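Local coordinates for protein HIT family hydrolase (Legionella pneumophila subsp. pneumophila, PDB 6D6J) that probably acts as a histidine-triad hydrolase, with a nucleotidylated-histidine intermediate expected in its reaction, and binds a zinc ion, at residues C11-I16 with L33-I38; K52-I57 with D62-L67; G88-F93 with M116-G121. All blocks are in the same frame, centred on the assembly; numbering follows the deposited sequence. Where two conformers were deposited one is given.

Contact 1 (C11-I16 with L33-I38); sequences CLFCKI and LAFRDI. With ZN (zinc ion), chain G.
A CxxC zinc-binding motif spans the N-cap and first turn of helix 12-17, whose Phe13 and Ile16 pack on Phe35 of strand 32-36. The rings of Phe13 and Phe35 form a T-shaped pair with planes at 78°: the edge of Phe35 points at the face of Phe13, CZ of Phe35 lying 4.0 Å from CD1 of Phe13, toward the rim of that ring. Ile16 comes over a face of Phe35. Its CG2 methyl makes a CH-pi contact 4.0 Å from the centre of the Phe35 ring, while Ile16 CD1 lies 3.8 Å from Phe35 CE2. A beta-branched residue suits this place because CG2 can sit over the ring centre while the other branch carries CD1 past the rim. Ile16 CG2 also meets Leu33 CD2 at 4.1 Å.

On the metal side, Cys11 and Cys14 each give SG to the zinc ion at 2.3 Å. Cys11 is the N-cap, its SG turned anti to its own N (chi1 171°) to accept from Cys14 N at 3.4 Å; one sulfur serves metal and helix. Phe13 also meets the ring of His107, the predicted nucleophile. Joining a Cys2His2 zinc site to the antiparallel sheet fits a zinc-containing member of the HIT fold.

Contact 2 (K52-I57 with D62-L67); sequences KHIATI and DDDSEL. With ZN (zinc ion), chain G.
Over one face of the Asp64 carboxylate lies the CD1 methyl of Ile54, 3.8 Å from Asp64 CG, while the ammonium of Lys52 comes in at the end where the two oxygens lie, level with the plane of the group. The other flat group, the His53 imidazole, meets the ring of His105 with planes at about 80°. Lys52 NZ is 3.0 Å from Asp64 OD1, which receives it on its syn lone pair. A weaker bond of 3.1 Å joins Lys52 NZ to Asp64 OD2. The salt bridge is therefore forked, with the charge of the amine shared between both oxygens; this would probably keep Asp64 ionised. Lysine suits the spot because of its length: with CG anti to the backbone N (chi1 178°) and the rest of the chain extended, it spans the gap from the loop to the helix, its outer methylenes running up to the same carboxylate.

His53, the next residue, turns the other way and binds the zinc ion through ND1 at 2.1 Å, completing with Cys11, Cys14 and His105 a Cys2His2 site. The loop after strand 44-50 thus alternates: Lys52 and Ile54 face helix 62-81, and His53 between them faces the metal.

Beneath the ion pair the contact turns apolar. Ile54 CD1 reaches Leu67 CD2 at 4.2 Å, so the same methyl touches both an acid and a leucine nearly one helical turn apart. The backbone of Ile54 is hydrogen-bonded to Ile106 of the predicted histidine-triad motif. Farther along, Ile57 packs on Tyr89 of the second subunit.

Contact 3 (G88-F93 with M116-G121); sequences GYRLVF and MTWPPG
The guanidinium of Arg90 is buried as a flat filling, with Met116 on one face and Trp118 and Pro120 on the other. Met116 CB lies over the centre of the group, 3.6 Å from Arg90 CZ. Opposite it, the Trp118 ring presents its edge: CE3 of Trp118 is 3.5 Å from Arg90 NH2, and the two planes stand 67° apart, so this is not a parallel stack. Pro120 CB lies over the same face, 3.8 Å from Arg90 NH1.

The polar rim is held separately. Arg90 NH1 donates to Thr117 O at 2.7 Å, the donor lying in the carbonyl plane, with a weak second bond from NH2 to the same oxygen. A water accepts from Arg90 NH2 at 2.9 Å and donates to Met116 O. Arginine suits such a site because its flat faces tolerate apolar neighbours while its N-H groups point outward in the plane; the bend at chi3 (-67°) swings the group into the loop.

The loop is shaped by proline. A cis peptide precedes Pro119, Pro120 CD rests on a face of the Trp118 ring, and Pro120 centres an inverse gamma turn leading to the C-terminal carboxylate of Gly121, which forms a salt bridge with Arg114 of the second subunit. That subunit also supplies Asn94, Gly99 and Pro120 as acceptors for Arg90.

Strand 89-95 itself pairs with strand 108-112 on one side and, antiparallel, with a strand of the second subunit on the other, while its Tyr89, Leu91 and Phe93 side chains pack against helix 62-81.

How the contacts relate
Contacts 1 and 2 meet at the zinc ion: residues 11-16 supply two sulfurs and residues 52-57 a histidine nitrogen. Contact 1 is a buried, wholly apolar joint between a short helix and the sheet, whereas contact 2 lies nearer the surface and mixes an ion pair with a small apolar patch. Contact 3, also buried, lies on the other side of the chain's centre from contact 1, their centres about 21 Å apart, yet both reach the same sheet; here a charged group is enclosed at the dimer interface, met by carbonyl oxygens of both subunits, a side-chain amide and a water. Contacts 2 and 3 touch where Ile57 CD1 lies 3.8 Å from Phe93 CD1, and both border the second subunit, which contact 1 does not.

Contact 1 (C11-I16 with L33-I38)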
# COMPACT_ATOMS: atom_id res chain seq x y z
N CYS B 11 9.37 -19.59 -7.82
CA CYS B 11 8.62 -18.56 -7.11
C CYS B 11 7.27 -19.12 -6.65
O CYS B 11 6.48 -19.61 -7.46
CB CYS B 11 8.40 -17.37 -8.03
SG CYS B 11 7.26 -16.14 -7.34
N LEU B 12 7.00 -19.04 -5.34
CA LEU B 12 5.76 -19.59 -4.79
C LEU B 12 4.53 -18.95 -5.41
O LEU B 12 3.53 -19.63 -5.70
CB LEU B 12 5.75 -19.36 -3.28
CG LEU B 12 4.53 -19.88 -2.52
CD1 LEU B 12 4.54 -21.39 -2.57
CD2 LEU B 12 4.55 -19.42 -1.08
N PHE B 13 4.56 -17.63 -5.62
CA PHE B 13 3.38 -16.96 -6.13
C PHE B 13 3.17 -17.21 -7.61
O PHE B 13 2.01 -17.27 -8.05
CB PHE B 13 3.41 -15.47 -5.79
CG PHE B 13 3.19 -15.17 -4.32
CD1 PHE B 13 2.91 -16.18 -3.40
CD2 PHE B 13 3.28 -13.88 -3.85
CE1 PHE B 13 2.70 -15.90 -2.05
CE2 PHE B 13 3.08 -13.59 -2.49
CZ PHE B 13 2.80 -14.60 -1.59
N CYS B 14 4.25 -17.38 -8.39
CA CYS B 14 4.07 -17.84 -9.76
C CYS B 14 3.44 -19.22 -9.78
O CYS B 14 2.56 -19.50 -10.60
CB CYS B 14 5.41 -17.83 -10.50
SG CYS B 14 5.96 -16.18 -11.05
N LYS B 15 3.87 -20.10 -8.88
CA LYS B 15 3.27 -21.43 -8.83
C LYS B 15 1.78 -21.36 -8.51
O LYS B 15 0.98 -22.09 -9.12
CB LYS B 15 4.00 -22.32 -7.83
CG LYS B 15 5.40 -22.72 -8.30
CD LYS B 15 6.10 -23.56 -7.24
CE LYS B 15 7.55 -23.85 -7.59
NZ LYS B 15 8.27 -24.50 -6.45
N ILE B 16 1.39 -20.50 -7.56
CA ILE B 16 -0.02 -20.31 -7.27
C ILE B 16 -0.75 -19.78 -8.49
O ILE B 16 -1.83 -20.26 -8.85
CB ILE B 16 -0.20 -19.40 -6.04
CG1 ILE B 16 0.27 -20.15 -4.78
CG2 ILE B 16 -1.66 -18.94 -5.90
CD1 ILE B 16 0.30 -19.31 -3.50
N LEU B 33 -4.38 -11.61 -9.76
CA LEU B 33 -4.97 -12.70 -9.01
C LEU B 33 -5.01 -12.31 -7.54
O LEU B 33 -4.08 -11.66 -7.04
CB LEU B 33 -4.09 -13.96 -9.16
CG LEU B 33 -4.61 -15.27 -8.58
CD1 LEU B 33 -5.77 -15.79 -9.45
CD2 LEU B 33 -3.51 -16.29 -8.50
N ALA B 34 -6.07 -12.70 -6.83
CA ALA B 34 -6.14 -12.48 -5.40
C ALA B 34 -6.51 -13.77 -4.70
O ALA B 34 -7.35 -14.53 -5.20
CB ALA B 34 -7.15 -11.39 -5.02
N PHE B 35 -5.88 -14.02 -3.56
CA PHE B 35 -6.06 -15.29 -2.85
C PHE B 35 -5.81 -15.07 -1.37
O PHE B 35 -5.21 -14.07 -0.96
CB PHE B 35 -5.17 -16.40 -3.45
CG PHE B 35 -3.71 -16.06 -3.51
CD1 PHE B 35 -3.20 -15.36 -4.59
CD2 PHE B 35 -2.85 -16.45 -2.49
CE1 PHE B 35 -1.85 -15.05 -4.65
CE2 PHE B 35 -1.50 -16.12 -2.55
CZ PHE B 35 -1.01 -15.43 -3.63
N ARG B 36 -6.24 -16.03 -0.55
CA ARG B 36 -6.02 -15.90 0.88
C ARG B 36 -4.56 -16.14 1.26
O ARG B 36 -3.91 -17.06 0.76
CB ARG B 36 -6.85 -16.93 1.64
CG ARG B 36 -8.35 -16.70 1.60
CD ARG B 36 -9.05 -17.68 2.51
NE ARG B 36 -10.47 -17.43 2.65
CZ ARG B 36 -11.21 -18.04 3.57
NH1 ARG B 36 -10.64 -18.94 4.37
NH2 ARG B 36 -12.50 -17.77 3.68
N ASP B 37 -4.06 -15.33 2.20
CA ASP B 37 -2.78 -15.65 2.84
C ASP B 37 -2.99 -16.84 3.78
O ASP B 37 -3.91 -16.82 4.59
CB ASP B 37 -2.31 -14.42 3.64
CG ASP B 37 -0.87 -14.51 4.12
OD1 ASP B 37 -0.42 -15.58 4.58
OD2 ASP B 37 -0.19 -13.47 4.09
N ILE B 38 -2.16 -17.88 3.65
CA ILE B 38 -2.31 -19.06 4.49
C ILE B 38 -2.02 -18.79 5.96
O ILE B 38 -2.44 -19.58 6.81
CB ILE B 38 -1.46 -20.26 4.03
CG1 ILE B 38 0.04 -19.92 3.99
CG2 ILE B 38 -1.95 -20.80 2.69
CD1 ILE B 38 0.92 -21.15 3.88
ZN ZN G . 6.65 -14.98 -9.22

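Contact 2 (K52-I57 with D62-L67)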
# COMPACT_ATOMS: atom_id res chain seq x y z
N LYS B 52 2.17 -11.36 -13.77
CA LYS B 52 3.57 -11.13 -14.15
C LYS B 52 4.47 -11.20 -12.91
O LYS B 52 4.13 -10.66 -11.85
CB LYS B 52 3.69 -9.72 -14.77
CG LYS B 52 5.12 -9.32 -15.16
CD LYS B 52 5.12 -7.98 -15.84
CE LYS B 52 6.50 -7.57 -16.28
NZ LYS B 52 6.45 -6.37 -17.13
N HIS B 53 5.63 -11.84 -13.05
CA HIS B 53 6.59 -11.89 -11.96
C HIS B 53 7.38 -10.58 -11.89
O HIS B 53 8.13 -10.25 -12.81
CB HIS B 53 7.54 -13.07 -12.13
CG HIS B 53 8.53 -13.18 -11.02
ND1 HIS B 53 8.25 -13.82 -9.83
CD2 HIS B 53 9.78 -12.67 -10.89
CE1 HIS B 53 9.30 -13.72 -9.03
NE2 HIS B 53 10.24 -13.02 -9.65
N ILE B 54 7.21 -9.85 -10.80
CA ILE B 54 7.99 -8.66 -10.47
C ILE B 54 8.44 -8.87 -9.04
O ILE B 54 7.60 -9.13 -8.17
CB ILE B 54 7.15 -7.37 -10.60
CG1 ILE B 54 6.54 -7.23 -12.01
CG2 ILE B 54 8.01 -6.18 -10.24
CD1 ILE B 54 5.53 -6.08 -12.11
N ALA B 55 9.74 -8.77 -8.77
CA ALA B 55 10.26 -9.24 -7.49
C ALA B 55 9.87 -8.34 -6.33
O ALA B 55 9.42 -8.82 -5.28
CB ALA B 55 11.78 -9.40 -7.53
N THR B 56 10.10 -7.03 -6.46
CA THR B 56 9.83 -6.07 -5.39
C THR B 56 9.26 -4.78 -5.98
O THR B 56 9.34 -4.54 -7.19
CB THR B 56 11.09 -5.68 -4.59
OG1 THR B 56 11.88 -4.77 -5.36
CG2 THR B 56 11.92 -6.89 -4.18
N ILE B 57 8.73 -3.93 -5.11
CA ILE B 57 8.26 -2.62 -5.55
C ILE B 57 9.37 -1.84 -6.23
O ILE B 57 9.11 -1.04 -7.13
CB ILE B 57 7.68 -1.83 -4.35
CG1 ILE B 57 6.42 -2.53 -3.80
CG2 ILE B 57 7.41 -0.36 -4.70
CD1 ILE B 57 5.21 -2.54 -4.74
N ASP B 62 8.05 2.66 -14.89
CA ASP B 62 6.85 3.32 -15.40
C ASP B 62 6.00 2.38 -16.25
O ASP B 62 4.77 2.49 -16.22
CB ASP B 62 7.19 4.66 -16.06
CG ASP B 62 7.86 5.65 -15.09
OD1 ASP B 62 8.64 6.51 -15.56
OD2 ASP B 62 7.63 5.58 -13.86
N ASP B 63 6.61 1.40 -16.92
CA ASP B 63 5.82 0.50 -17.75
C ASP B 63 4.99 -0.50 -16.95
O ASP B 63 4.09 -1.12 -17.52
CB ASP B 63 6.70 -0.22 -18.78
CG ASP B 63 7.84 -0.99 -18.15
OD1 ASP B 63 8.01 -0.92 -16.91
OD2 ASP B 63 8.58 -1.66 -18.90
N ASP B 64 5.24 -0.68 -15.66
CA ASP B 64 4.40 -1.53 -14.82
C ASP B 64 3.63 -0.73 -13.78
O ASP B 64 2.96 -1.32 -12.93
CB ASP B 64 5.24 -2.61 -14.12
CG ASP B 64 5.68 -3.74 -15.05
OD1 ASP B 64 4.84 -4.30 -15.76
OD2 ASP B 64 6.87 -4.10 -15.03
N SER B 65 3.71 0.61 -13.81
CA SER B 65 3.10 1.37 -12.74
C SER B 65 1.58 1.35 -12.80
O SER B 65 0.94 1.37 -11.75
CB SER B 65 3.64 2.80 -12.69
OG SER B 65 3.24 3.52 -13.85
N GLU B 66 1.00 1.29 -14.00
CA GLU B 66 -0.45 1.15 -14.11
C GLU B 66 -0.93 -0.19 -13.54
O GLU B 66 -1.93 -0.24 -12.83
CB GLU B 66 -0.87 1.31 -15.57
CG GLU B 66 -2.39 1.12 -15.77
CD GLU B 66 -2.83 1.41 -17.19
OE1 GLU B 66 -3.61 2.37 -17.40
OE2 GLU B 66 -2.40 0.67 -18.09
N LEU B 67 -0.21 -1.27 -13.84
CA LEU B 67 -0.50 -2.56 -13.23
C LEU B 67 -0.49 -2.47 -11.70
O LEU B 67 -1.38 -2.99 -11.02
CB LEU B 67 0.50 -3.60 -13.74
CG LEU B 67 0.47 -4.98 -13.10
CD1 LEU B 67 -0.86 -5.70 -13.36
CD2 LEU B 67 1.65 -5.80 -13.62
ZN ZN G . 6.65 -14.98 -9.22

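Contact 3 (G88-F93 with M116-G121)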
# COMPACT_ATOMS: atom_id res chain seq x y z
N GLY B 88 -13.65 -0.94 7.95
CA GLY B 88 -12.33 -0.45 7.60
C GLY B 88 -11.29 -1.54 7.58
O GLY B 88 -11.48 -2.64 8.12
N TYR B 89 -10.15 -1.24 6.96
CA TYR B 89 -9.15 -2.27 6.67
C TYR B 89 -7.82 -1.57 6.38
O TYR B 89 -7.76 -0.34 6.26
CB TYR B 89 -9.58 -3.17 5.50
CG TYR B 89 -9.79 -2.41 4.21
CD1 TYR B 89 -11.04 -1.87 3.88
CD2 TYR B 89 -8.74 -2.20 3.33
CE1 TYR B 89 -11.23 -1.17 2.69
CE2 TYR B 89 -8.92 -1.52 2.15
CZ TYR B 89 -10.16 -1.01 1.83
OH TYR B 89 -10.30 -0.34 0.64
N ARG B 90 -6.77 -2.38 6.27
CA ARG B 90 -5.43 -1.87 6.00
C ARG B 90 -4.85 -2.54 4.77
O ARG B 90 -5.06 -3.75 4.54
CB ARG B 90 -4.54 -2.11 7.22
CG ARG B 90 -3.07 -1.67 7.03
CD ARG B 90 -2.36 -1.58 8.37
NE ARG B 90 -2.92 -0.49 9.16
CZ ARG B 90 -2.86 -0.38 10.49
NH1 ARG B 90 -2.26 -1.33 11.23
NH2 ARG B 90 -3.44 0.66 11.08
N LEU B 91 -4.11 -1.76 3.98
CA LEU B 91 -3.39 -2.24 2.80
C LEU B 91 -1.90 -2.05 3.03
O LEU B 91 -1.47 -0.97 3.46
CB LEU B 91 -3.82 -1.44 1.57
CG LEU B 91 -5.30 -1.55 1.17
CD1 LEU B 91 -5.63 -0.57 0.07
CD2 LEU B 91 -5.64 -2.96 0.75
N VAL B 92 -1.10 -3.09 2.76
CA VAL B 92 0.34 -3.04 3.05
C VAL B 92 1.13 -3.62 1.88
O VAL B 92 0.87 -4.75 1.45
CB VAL B 92 0.68 -3.85 4.33
CG1 VAL B 92 2.17 -3.73 4.64
CG2 VAL B 92 -0.16 -3.39 5.51
N PHE B 93 2.15 -2.88 1.43
CA PHE B 93 3.23 -3.46 0.62
C PHE B 93 4.48 -3.54 1.48
O PHE B 93 4.90 -2.54 2.06
CB PHE B 93 3.61 -2.61 -0.61
CG PHE B 93 2.64 -2.64 -1.76
CD1 PHE B 93 2.45 -3.79 -2.53
CD2 PHE B 93 1.98 -1.46 -2.13
CE1 PHE B 93 1.59 -3.76 -3.63
CE2 PHE B 93 1.12 -1.44 -3.22
CZ PHE B 93 0.94 -2.58 -3.97
N MET B 116 -7.48 -2.45 13.22
CA MET B 116 -6.05 -2.43 12.96
C MET B 116 -5.43 -1.34 13.82
O MET B 116 -6.02 -0.27 14.01
CB MET B 116 -5.80 -2.17 11.46
CG MET B 116 -6.55 -3.18 10.56
SD MET B 116 -6.20 -4.91 10.87
CE MET B 116 -4.44 -4.99 10.53
N THR B 117 -4.24 -1.60 14.36
CA THR B 117 -3.65 -0.76 15.40
C THR B 117 -2.38 -0.08 14.88
O THR B 117 -1.90 -0.35 13.77
CB THR B 117 -3.39 -1.56 16.68
OG1 THR B 117 -2.42 -2.58 16.40
CG2 THR B 117 -4.67 -2.20 17.20
N TRP B 118 -1.84 0.81 15.70
CA TRP B 118 -0.74 1.66 15.28
C TRP B 118 0.36 1.54 16.32
O TRP B 118 0.08 1.60 17.53
CB TRP B 118 -1.22 3.12 15.18
CG TRP B 118 -0.41 3.97 14.24
CD1 TRP B 118 0.34 5.08 14.55
CD2 TRP B 118 -0.27 3.79 12.82
NE1 TRP B 118 0.91 5.61 13.41
CE2 TRP B 118 0.55 4.83 12.34
CE3 TRP B 118 -0.80 2.86 11.91
CZ2 TRP B 118 0.87 4.96 10.99
CZ3 TRP B 118 -0.48 2.99 10.57
CH2 TRP B 118 0.35 4.03 10.12
N PRO B 119 1.63 1.35 15.92
CA PRO B 119 2.15 1.39 14.55
C PRO B 119 1.81 0.12 13.75
O PRO B 119 1.44 -0.91 14.34
CB PRO B 119 3.68 1.43 14.76
CG PRO B 119 3.89 0.71 16.08
CD PRO B 119 2.70 1.13 16.92
N PRO B 120 1.97 0.17 12.44
CA PRO B 120 1.65 -0.99 11.59
C PRO B 120 2.86 -1.92 11.48
O PRO B 120 3.45 -2.11 10.41
CB PRO B 120 1.31 -0.33 10.25
CG PRO B 120 2.28 0.83 10.20
CD PRO B 120 2.42 1.32 11.63
N GLY B 121 3.23 -2.51 12.61
CA GLY B 121 4.48 -3.24 12.71
C GLY B 121 5.68 -2.33 12.78
O GLY B 121 6.82 -2.74 12.53
OXT GLY B 121 5.52 -1.14 13.08
O HOH W 1 -4.27 1.99 13.49